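Malate dehydrogenase (Porphyromonas gingivalis, PDB 3FI9) probably catalyses the NAD-dependent interconversion of malate and oxaloacetate, as an oxidoreductase of the LDH/MDH superfamily. Local coordinates at residues 70-75 / 111-116; 78-82 / 248-252; 105-110 / 135-140. All blocks are in the same frame, centred on the assembly; numbering follows the deposited sequence.

In the fold
The three contacts meet around strand 77-82 and helix 94-115. Their centres are 12 to 16 Å apart. The segments come in the order 70-75, 78-82, 105-110, 111-116, 135-140 and 248-252. Contacts 1 and 3 both use helix 94-115, and both lie within the NAD-binding domain. Contact 2 uses strand 77-82, with contact 3 nested in the loop it closes. I80 packs on L74, I112 and C116 of contact 1, whereas Y79 and V81 point to helix 238-251. Contact 2 thus joins the Rossmann-type sheet to a helix of the C-terminal domain. Contacts 1 and 3 pack helix 94-115 against helices 70-74 and 129-140 beside that sheet.

Contact 1: 70-75 / 111-116; sequences IKEALT and DIKSYC
K71 lies across one face of the Y115 ring, and the two side chains cross at about a right angle. K71 CG sits 3.8 Å from the centroid of the Y115 ring and 29° off the ring normal, a CH-pi contact. K71 CA also stands over the ring centre, so the helix backbone shares in covering this face. With K71 CG anti to the backbone N (chi1 -171°) and the chain extended beyond it, CB and CG pass over the ring while the ammonium end leads away. The opposite face of the ring has S114 CB over its centre. The aromatic group is therefore layered between a lysine of one helix and a serine of its own.

I70 meets D111 at about a right angle. Its CG1 lies 3.7 Å from D111 OD2, a contact of a methylene with a carboxylate oxygen. The other oxygen, D111 OD1, is hydrogen-bonded to Q107 NE2 one turn earlier, which should limit rotation of the carboxylate.

L74 fills the deeper part of the interface. Its CD1 touches D111 CB at 3.8 Å, and its CB packs on Y115 CB at 3.9 Å. L74 CB also reaches C116 SG at 3.8 Å, just past the end of the second helix.

Helix 70-74 and the 111-115 end of helix 94-115 cross at -70°, their axes 9.7 Å apart at closest approach. L74, I112 and C116 all rest on I80 of strand 77-82, while I70 and A73 lean on Y40 of strand 37-40. The two helices thus cover neighbouring parts of the parallel Rossmann-type sheet.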
loop_
_atom_site.group_PDB
_atom_site.type_symbol
_atom_site.label_atom_id
_atom_site.label_comp_id
_atom_site.label_asym_id
_atom_site.label_seq_id
_atom_site.Cartn_x
_atom_site.Cartn_y
_atom_site.Cartn_z
ATOM N N ILE A 70 8.455 10.330 -21.421
ATOM C CA ILE A 70 8.535 11.383 -20.434
ATOM C C ILE A 70 7.765 12.638 -20.805
ATOM O O ILE A 70 7.236 13.267 -19.944
ATOM C CB ILE A 70 9.995 11.731 -20.057
ATOM C CG1 ILE A 70 9.976 12.695 -18.869
ATOM C CG2 ILE A 70 10.792 12.244 -21.256
ATOM C CD1 ILE A 70 9.707 11.936 -17.545
ATOM N N LYS A 71 7.727 13.018 -22.088
ATOM C CA LYS A 71 6.953 14.183 -22.481
ATOM C C LYS A 71 5.489 13.982 -22.122
ATOM O O LYS A 71 4.850 14.874 -21.602
ATOM C CB LYS A 71 7.056 14.495 -23.992
ATOM C CG LYS A 71 6.397 15.865 -24.323
ATOM C CD LYS A 71 6.375 16.207 -25.832
ATOM C CE LYS A 71 5.809 17.621 -26.025
ATOM N NZ LYS A 71 6.075 18.112 -27.414
ATOM N N GLU A 72 4.960 12.806 -22.417
ATOM C CA GLU A 72 3.550 12.536 -22.119
ATOM C C GLU A 72 3.248 12.607 -20.623
ATOM O O GLU A 72 2.246 13.204 -20.200
ATOM C CB GLU A 72 3.188 11.148 -22.647
ATOM C CG GLU A 72 3.013 11.139 -24.146
ATOM C CD GLU A 72 2.604 9.778 -24.655
ATOM O OE1 GLU A 72 2.602 8.822 -23.839
ATOM O OE2 GLU A 72 2.289 9.677 -25.862
ATOM N N ALA A 73 4.147 12.030 -19.847
ATOM C CA ALA A 73 4.049 11.929 -18.380
ATOM C C ALA A 73 4.121 13.298 -17.712
ATOM O O ALA A 73 3.374 13.588 -16.777
ATOM C CB ALA A 73 5.176 11.031 -17.856
ATOM N N LEU A 74 5.058 14.134 -18.159
ATOM C CA LEU A 74 5.195 15.461 -17.522
ATOM C C LEU A 74 4.255 16.534 -18.079
ATOM O O LEU A 74 3.996 17.556 -17.441
ATOM C CB LEU A 74 6.660 15.909 -17.551
ATOM C CG LEU A 74 7.613 15.039 -16.719
ATOM C CD1 LEU A 74 8.965 15.687 -16.617
ATOM C CD2 LEU A 74 7.027 14.824 -15.335
ATOM N N THR A 75 3.711 16.328 -19.268
ATOM C CA THR A 75 2.736 17.319 -19.797
ATOM C C THR A 75 1.518 17.507 -18.895
ATOM O O THR A 75 0.836 16.540 -18.573
ATOM C CB THR A 75 2.316 16.963 -21.262
ATOM O OG1 THR A 75 3.506 16.915 -22.075
ATOM C CG2 THR A 75 1.370 18.006 -21.818
ATOM N N ASP A 111 13.924 18.014 -18.017
ATOM C CA ASP A 111 12.605 17.540 -18.502
ATOM C C ASP A 111 11.467 18.337 -17.903
ATOM O O ASP A 111 10.472 18.657 -18.582
ATOM C CB ASP A 111 12.399 16.078 -18.108
ATOM C CG ASP A 111 13.243 15.110 -18.912
ATOM O OD1 ASP A 111 13.782 15.475 -19.971
ATOM O OD2 ASP A 111 13.393 13.963 -18.457
ATOM N N ILE A 112 11.593 18.647 -16.621
ATOM C CA ILE A 112 10.595 19.468 -15.957
ATOM C C ILE A 112 10.629 20.821 -16.644
ATOM O O ILE A 112 9.589 21.461 -16.816
ATOM C CB ILE A 112 10.864 19.622 -14.431
ATOM C CG1 ILE A 112 10.475 18.341 -13.651
ATOM C CG2 ILE A 112 10.157 20.834 -13.881
ATOM C CD1 ILE A 112 10.997 18.297 -12.207
ATOM N N LYS A 113 11.824 21.259 -17.047
ATOM C CA LYS A 113 11.959 22.613 -17.569
ATOM C C LYS A 113 11.326 22.723 -18.950
ATOM O O LYS A 113 10.683 23.725 -19.277
ATOM C CB LYS A 113 13.430 23.101 -17.554
ATOM C CG LYS A 113 13.589 24.578 -18.012
ATOM C CD LYS A 113 15.072 25.033 -18.015
ATOM C CE LYS A 113 15.496 25.600 -16.683
ATOM N NZ LYS A 113 16.889 26.207 -16.721
ATOM N N SER A 114 11.475 21.656 -19.720
ATOM C CA SER A 114 10.942 21.570 -21.074
ATOM C C SER A 114 9.444 21.352 -21.086
ATOM O O SER A 114 8.741 21.972 -21.875
ATOM C CB SER A 114 11.578 20.423 -21.837
ATOM O OG SER A 114 12.976 20.589 -21.933
ATOM N N TYR A 115 8.964 20.468 -20.214
ATOM C CA TYR A 115 7.587 19.970 -20.317
ATOM C C TYR A 115 6.599 20.482 -19.256
ATOM O O TYR A 115 5.389 20.495 -19.483
ATOM C CB TYR A 115 7.627 18.425 -20.315
ATOM C CG TYR A 115 8.492 17.832 -21.397
ATOM C CD1 TYR A 115 8.375 18.247 -22.726
ATOM C CD2 TYR A 115 9.449 16.854 -21.094
ATOM C CE1 TYR A 115 9.195 17.687 -23.740
ATOM C CE2 TYR A 115 10.254 16.281 -22.078
ATOM C CZ TYR A 115 10.123 16.710 -23.404
ATOM O OH TYR A 115 10.931 16.144 -24.372
ATOM N N CYS A 116 7.094 20.918 -18.097
ATOM C CA CYS A 116 6.190 21.432 -17.078
ATOM C C CYS A 116 6.836 22.497 -16.157
ATOM O O CYS A 116 6.812 22.392 -14.924
ATOM C CB CYS A 116 5.518 20.281 -16.301
ATOM S SG CYS A 116 6.688 19.104 -15.559
#

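Contact 2: 78-82 / 248-252; sequences KYIVS and IRAAM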
loop_
_atom_site.group_PDB
_atom_site.type_symbol
_atom_site.label_atom_id
_atom_site.label_comp_id
_atom_site.label_asym_id
_atom_site.label_seq_id
_atom_site.Cartn_x
_atom_site.Cartn_y
_atom_site.Cartn_z
ATOM N N LYS A 78 1.430 18.913 -12.470
ATOM C CA LYS A 78 1.639 19.957 -11.485
ATOM C C LYS A 78 2.344 19.487 -10.209
ATOM O O LYS A 78 2.824 20.307 -9.432
ATOM C CB LYS A 78 0.320 20.560 -11.053
ATOM C CG LYS A 78 -0.383 21.392 -12.189
ATOM C CD LYS A 78 0.565 22.403 -12.839
ATOM C CE LYS A 78 -0.243 23.464 -13.607
ATOM N NZ LYS A 78 -0.586 22.918 -14.915
ATOM N N TYR A 79 2.313 18.190 -9.971
ATOM C CA TYR A 79 3.039 17.567 -8.833
ATOM C C TYR A 79 3.764 16.378 -9.360
ATOM O O TYR A 79 3.256 15.654 -10.217
ATOM C CB TYR A 79 2.077 17.151 -7.714
ATOM C CG TYR A 79 1.284 18.333 -7.260
ATOM C CD1 TYR A 79 1.754 19.163 -6.262
ATOM C CD2 TYR A 79 0.085 18.693 -7.918
ATOM C CE1 TYR A 79 1.010 20.310 -5.853
ATOM C CE2 TYR A 79 -0.619 19.806 -7.539
ATOM C CZ TYR A 79 -0.169 20.598 -6.497
ATOM O OH TYR A 79 -0.879 21.715 -6.128
ATOM N N ILE A 80 4.987 16.175 -8.861
ATOM C CA ILE A 80 5.791 15.073 -9.299
ATOM C C ILE A 80 6.461 14.458 -8.095
ATOM O O ILE A 80 7.015 15.179 -7.258
ATOM C CB ILE A 80 6.947 15.533 -10.235
ATOM C CG1 ILE A 80 6.381 16.145 -11.533
ATOM C CG2 ILE A 80 7.846 14.325 -10.566
ATOM C CD1 ILE A 80 7.462 16.805 -12.414
ATOM N N VAL A 81 6.443 13.137 -8.020
ATOM C CA VAL A 81 7.218 12.437 -7.003
ATOM C C VAL A 81 8.070 11.424 -7.712
ATOM O O VAL A 81 7.540 10.565 -8.381
ATOM C CB VAL A 81 6.297 11.686 -6.010
ATOM C CG1 VAL A 81 7.131 10.788 -5.020
ATOM C CG2 VAL A 81 5.422 12.692 -5.280
ATOM N N SER A 82 9.388 11.487 -7.538
ATOM C CA SER A 82 10.270 10.489 -8.194
ATOM C C SER A 82 11.055 9.558 -7.312
ATOM O O SER A 82 11.828 10.021 -6.457
ATOM C CB SER A 82 11.290 11.156 -9.128
ATOM O OG SER A 82 12.140 10.157 -9.700
ATOM N N ILE A 248 3.646 14.885 -0.623
ATOM C CA ILE A 248 2.998 15.518 -1.791
ATOM C C ILE A 248 1.521 15.900 -1.461
ATOM O O ILE A 248 0.992 16.930 -1.902
ATOM C CB ILE A 248 3.098 14.652 -3.081
ATOM C CG1 ILE A 248 3.040 15.566 -4.314
ATOM C CG2 ILE A 248 2.009 13.509 -3.130
ATOM C CD1 ILE A 248 4.271 16.478 -4.465
ATOM N N ARG A 249 0.860 15.098 -0.647
ATOM C CA ARG A 249 -0.453 15.529 -0.158
ATOM C C ARG A 249 -0.425 16.919 0.518
ATOM O O ARG A 249 -1.299 17.750 0.268
ATOM C CB ARG A 249 -1.080 14.511 0.772
ATOM C CG ARG A 249 -2.375 15.051 1.405
ATOM C CD ARG A 249 -3.113 13.937 2.087
ATOM N NE ARG A 249 -2.432 13.491 3.295
ATOM C CZ ARG A 249 -2.878 12.481 4.053
ATOM N NH1 ARG A 249 -4.016 11.863 3.737
ATOM N NH2 ARG A 249 -2.224 12.117 5.144
ATOM N N ALA A 250 0.574 17.178 1.363
ATOM C CA ALA A 250 0.717 18.481 2.019
ATOM C C ALA A 250 0.947 19.586 1.001
ATOM O O ALA A 250 0.369 20.660 1.094
ATOM C CB ALA A 250 1.899 18.432 3.030
ATOM N N ALA A 251 1.820 19.328 0.037
ATOM C CA ALA A 251 2.097 20.309 -1.015
ATOM C C ALA A 251 0.866 20.599 -1.864
ATOM O O ALA A 251 0.810 21.639 -2.497
ATOM C CB ALA A 251 3.223 19.847 -1.911
ATOM N N MET A 252 -0.071 19.654 -1.917
ATOM C CA MET A 252 -1.268 19.807 -2.750
ATOM C C MET A 252 -2.396 20.490 -1.960
ATOM O O MET A 252 -3.521 20.608 -2.472
ATOM C CB MET A 252 -1.723 18.437 -3.308
ATOM C CG MET A 252 -0.766 17.761 -4.327
ATOM S SD MET A 252 -0.919 15.948 -4.791
ATOM C CE MET A 252 -2.255 16.016 -6.052
#
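The backbone N of M252, whose side chain lies over the Y79 ring, is shared by two weak hydrogen bonds. It meets I248 O at 2.9 Å and R249 O at 3.1 Å, at the end of helix 238-251. M252 CG then sits almost squarely over the Y79 ring, 3.4 Å from the ring centroid and 9° off the normal. This is a close CH-pi contact. The sulfur lies over the same face, with M252 SD 4.4 Å from the Y79 ring centroid, and makes a Met-aromatic contact. A bend at chi3 (82°) brings M252 CE back to Y79 CD2.

Strand 77-82 is a central parallel strand of the Rossmann-type sheet, and Y79 and V81 point from it to the same side. There the strand meets a helix of the C-terminal domain. I248 fits against both residues. Its CG1 touches Y79 CB at 3.9 Å, and its CD1 comes to the edge of the ring, near its plane. V81 CG2 packs on I248 CB at 3.8 Å. Beside them, I248 and A251 also touch H121 of the adjacent strand 121-124, and Y79 touches L11 of strand 10-14.

Contact 3: 105-110 / 135-140; sequences AAQLGK and VTLIYS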
loop_
_atom_site.group_PDB
_atom_site.type_symbol
_atom_site.label_atom_id
_atom_site.label_comp_id
_atom_site.label_asym_id
_atom_site.label_seq_id
_atom_site.Cartn_x
_atom_site.Cartn_y
_atom_site.Cartn_z
ATOM N N ALA A 105 19.192 12.860 -12.066
ATOM C CA ALA A 105 18.562 14.012 -11.421
ATOM C C ALA A 105 18.653 15.237 -12.338
ATOM O O ALA A 105 17.709 15.997 -12.443
ATOM C CB ALA A 105 19.225 14.327 -10.074
ATOM N N ALA A 106 19.779 15.438 -13.021
ATOM C CA ALA A 106 19.859 16.628 -13.959
ATOM C C ALA A 106 18.866 16.526 -15.115
ATOM O O ALA A 106 18.180 17.507 -15.508
ATOM C CB ALA A 106 21.260 16.794 -14.526
ATOM N N GLN A 107 18.813 15.339 -15.677
ATOM C CA GLN A 107 17.864 15.040 -16.747
ATOM C C GLN A 107 16.437 15.217 -16.296
ATOM O O GLN A 107 15.625 15.696 -17.072
ATOM C CB GLN A 107 18.074 13.621 -17.313
ATOM C CG GLN A 107 17.226 13.371 -18.569
ATOM C CD GLN A 107 17.643 14.287 -19.739
ATOM O OE1 GLN A 107 18.818 14.355 -20.084
ATOM N NE2 GLN A 107 16.680 15.003 -20.331
ATOM N N LEU A 108 16.104 14.863 -15.046
ATOM C CA LEU A 108 14.740 15.116 -14.578
ATOM C C LEU A 108 14.455 16.609 -14.496
ATOM O O LEU A 108 13.406 17.067 -14.922
ATOM C CB LEU A 108 14.475 14.470 -13.217
ATOM C CG LEU A 108 13.151 14.777 -12.494
ATOM C CD1 LEU A 108 11.958 14.400 -13.376
ATOM C CD2 LEU A 108 13.166 13.932 -11.210
ATOM N N GLY A 109 15.401 17.375 -13.954
ATOM C CA GLY A 109 15.275 18.828 -14.006
ATOM C C GLY A 109 15.076 19.387 -15.430
ATOM O O GLY A 109 14.181 20.195 -15.676
ATOM N N LYS A 110 15.930 19.010 -16.362
ATOM C CA LYS A 110 15.819 19.514 -17.746
ATOM C C LYS A 110 14.418 19.207 -18.336
ATOM O O LYS A 110 13.796 20.021 -19.040
ATOM C CB LYS A 110 16.887 18.844 -18.610
ATOM C CG LYS A 110 18.349 19.175 -18.264
ATOM C CD LYS A 110 19.254 18.202 -19.034
ATOM C CE LYS A 110 20.730 18.393 -18.706
ATOM N NZ LYS A 110 21.637 17.719 -19.688
ATOM N N VAL A 135 20.442 18.962 -7.410
ATOM C CA VAL A 135 20.644 18.965 -8.859
ATOM C C VAL A 135 19.307 19.125 -9.553
ATOM O O VAL A 135 19.165 19.912 -10.501
ATOM C CB VAL A 135 21.268 17.645 -9.324
ATOM C CG1 VAL A 135 21.177 17.519 -10.847
ATOM C CG2 VAL A 135 22.738 17.532 -8.849
ATOM N N THR A 136 18.299 18.390 -9.094
ATOM C CA THR A 136 16.982 18.598 -9.708
ATOM C C THR A 136 16.503 20.028 -9.601
ATOM O O THR A 136 15.997 20.578 -10.585
ATOM C CB THR A 136 15.902 17.626 -9.163
ATOM O OG1 THR A 136 16.236 16.303 -9.533
ATOM C CG2 THR A 136 14.535 17.937 -9.762
ATOM N N LEU A 137 16.581 20.628 -8.398
ATOM C CA LEU A 137 16.205 22.022 -8.209
ATOM C C LEU A 137 16.915 22.946 -9.211
ATOM O O LEU A 137 16.289 23.775 -9.882
ATOM C CB LEU A 137 16.546 22.468 -6.765
ATOM C CG LEU A 137 16.223 23.899 -6.367
ATOM C CD1 LEU A 137 14.787 24.299 -6.761
ATOM C CD2 LEU A 137 16.560 24.215 -4.872
ATOM N N ILE A 138 18.231 22.800 -9.302
ATOM C CA ILE A 138 19.038 23.668 -10.153
ATOM C C ILE A 138 18.663 23.570 -11.646
ATOM O O ILE A 138 18.349 24.592 -12.289
ATOM C CB ILE A 138 20.517 23.381 -9.948
ATOM C CG1 ILE A 138 20.924 23.844 -8.544
ATOM C CG2 ILE A 138 21.329 24.102 -11.022
ATOM C CD1 ILE A 138 22.319 23.360 -8.148
ATOM N N TYR A 139 18.591 22.348 -12.161
ATOM C CA TYR A 139 18.215 22.151 -13.559
ATOM C C TYR A 139 16.725 22.390 -13.891
ATOM O O TYR A 139 16.376 22.647 -15.056
ATOM C CB TYR A 139 18.610 20.776 -14.000
ATOM C CG TYR A 139 20.078 20.647 -14.334
ATOM C CD1 TYR A 139 21.003 20.298 -13.355
ATOM C CD2 TYR A 139 20.534 20.855 -15.625
ATOM C CE1 TYR A 139 22.351 20.157 -13.646
ATOM C CE2 TYR A 139 21.889 20.734 -15.931
ATOM C CZ TYR A 139 22.797 20.386 -14.936
ATOM O OH TYR A 139 24.162 20.234 -15.205
ATOM N N SER A 140 15.849 22.306 -12.890
ATOM C CA SER A 140 14.412 22.390 -13.147
ATOM C C SER A 140 13.972 23.834 -13.386
ATOM O O SER A 140 12.894 24.076 -13.937
ATOM C CB SER A 140 13.632 21.872 -11.932
ATOM O OG SER A 140 13.681 22.825 -10.845
#
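A105 and A106 pack against V135, T136 and Y139 where two crossover helices of the Rossmann fold lie side by side. Helix 94-115 links strand 77-82 to strand 121-124, and helix 129-140 links strand 121-124 to strand 147-150. The axes of 105-110 and 135-140 approach to 7.1 Å at a crossing angle of -33°. A105, A106 and G109 give small surfaces at this close approach.

The apolar contacts start with V135. Its CG1 presses on the backbone of the first helix, 3.3 Å from A106 N, and also touches CB of both alanines. L108 and T136 both touch I124 of strand 121-124. The A105 side chain is about 4 Å from that of F126, a predicted NAD-binding residue, at their nearest atoms.

The aromatic contact is made by Y139. A106 CB lies over one face of its ring, offset toward the rim, 3.7 Å from the ring centroid and 15° off the normal. V135 O lies in the ring plane at the edge. K110 runs beside Y139, pointing the same way, and its extended chain brings CE to 3.8 Å from Y139 CE2. The phenol OH is hydrogen-bonded to I322 O, which ties this helix to the C-terminal part of the chain.

Among the polar groups, T136 OG1 bonds to T132 O within its own helix and also touches A105 CB at 3.6 Å. S140 OG donates to L137 O at 2.9 Å and is also bonded to L142 N.

G109 has no side chain, which lets the backbones meet: S140 CA lies 3.4 Å from G109 O, in a CA-H...O contact with 163° at the hydrogen.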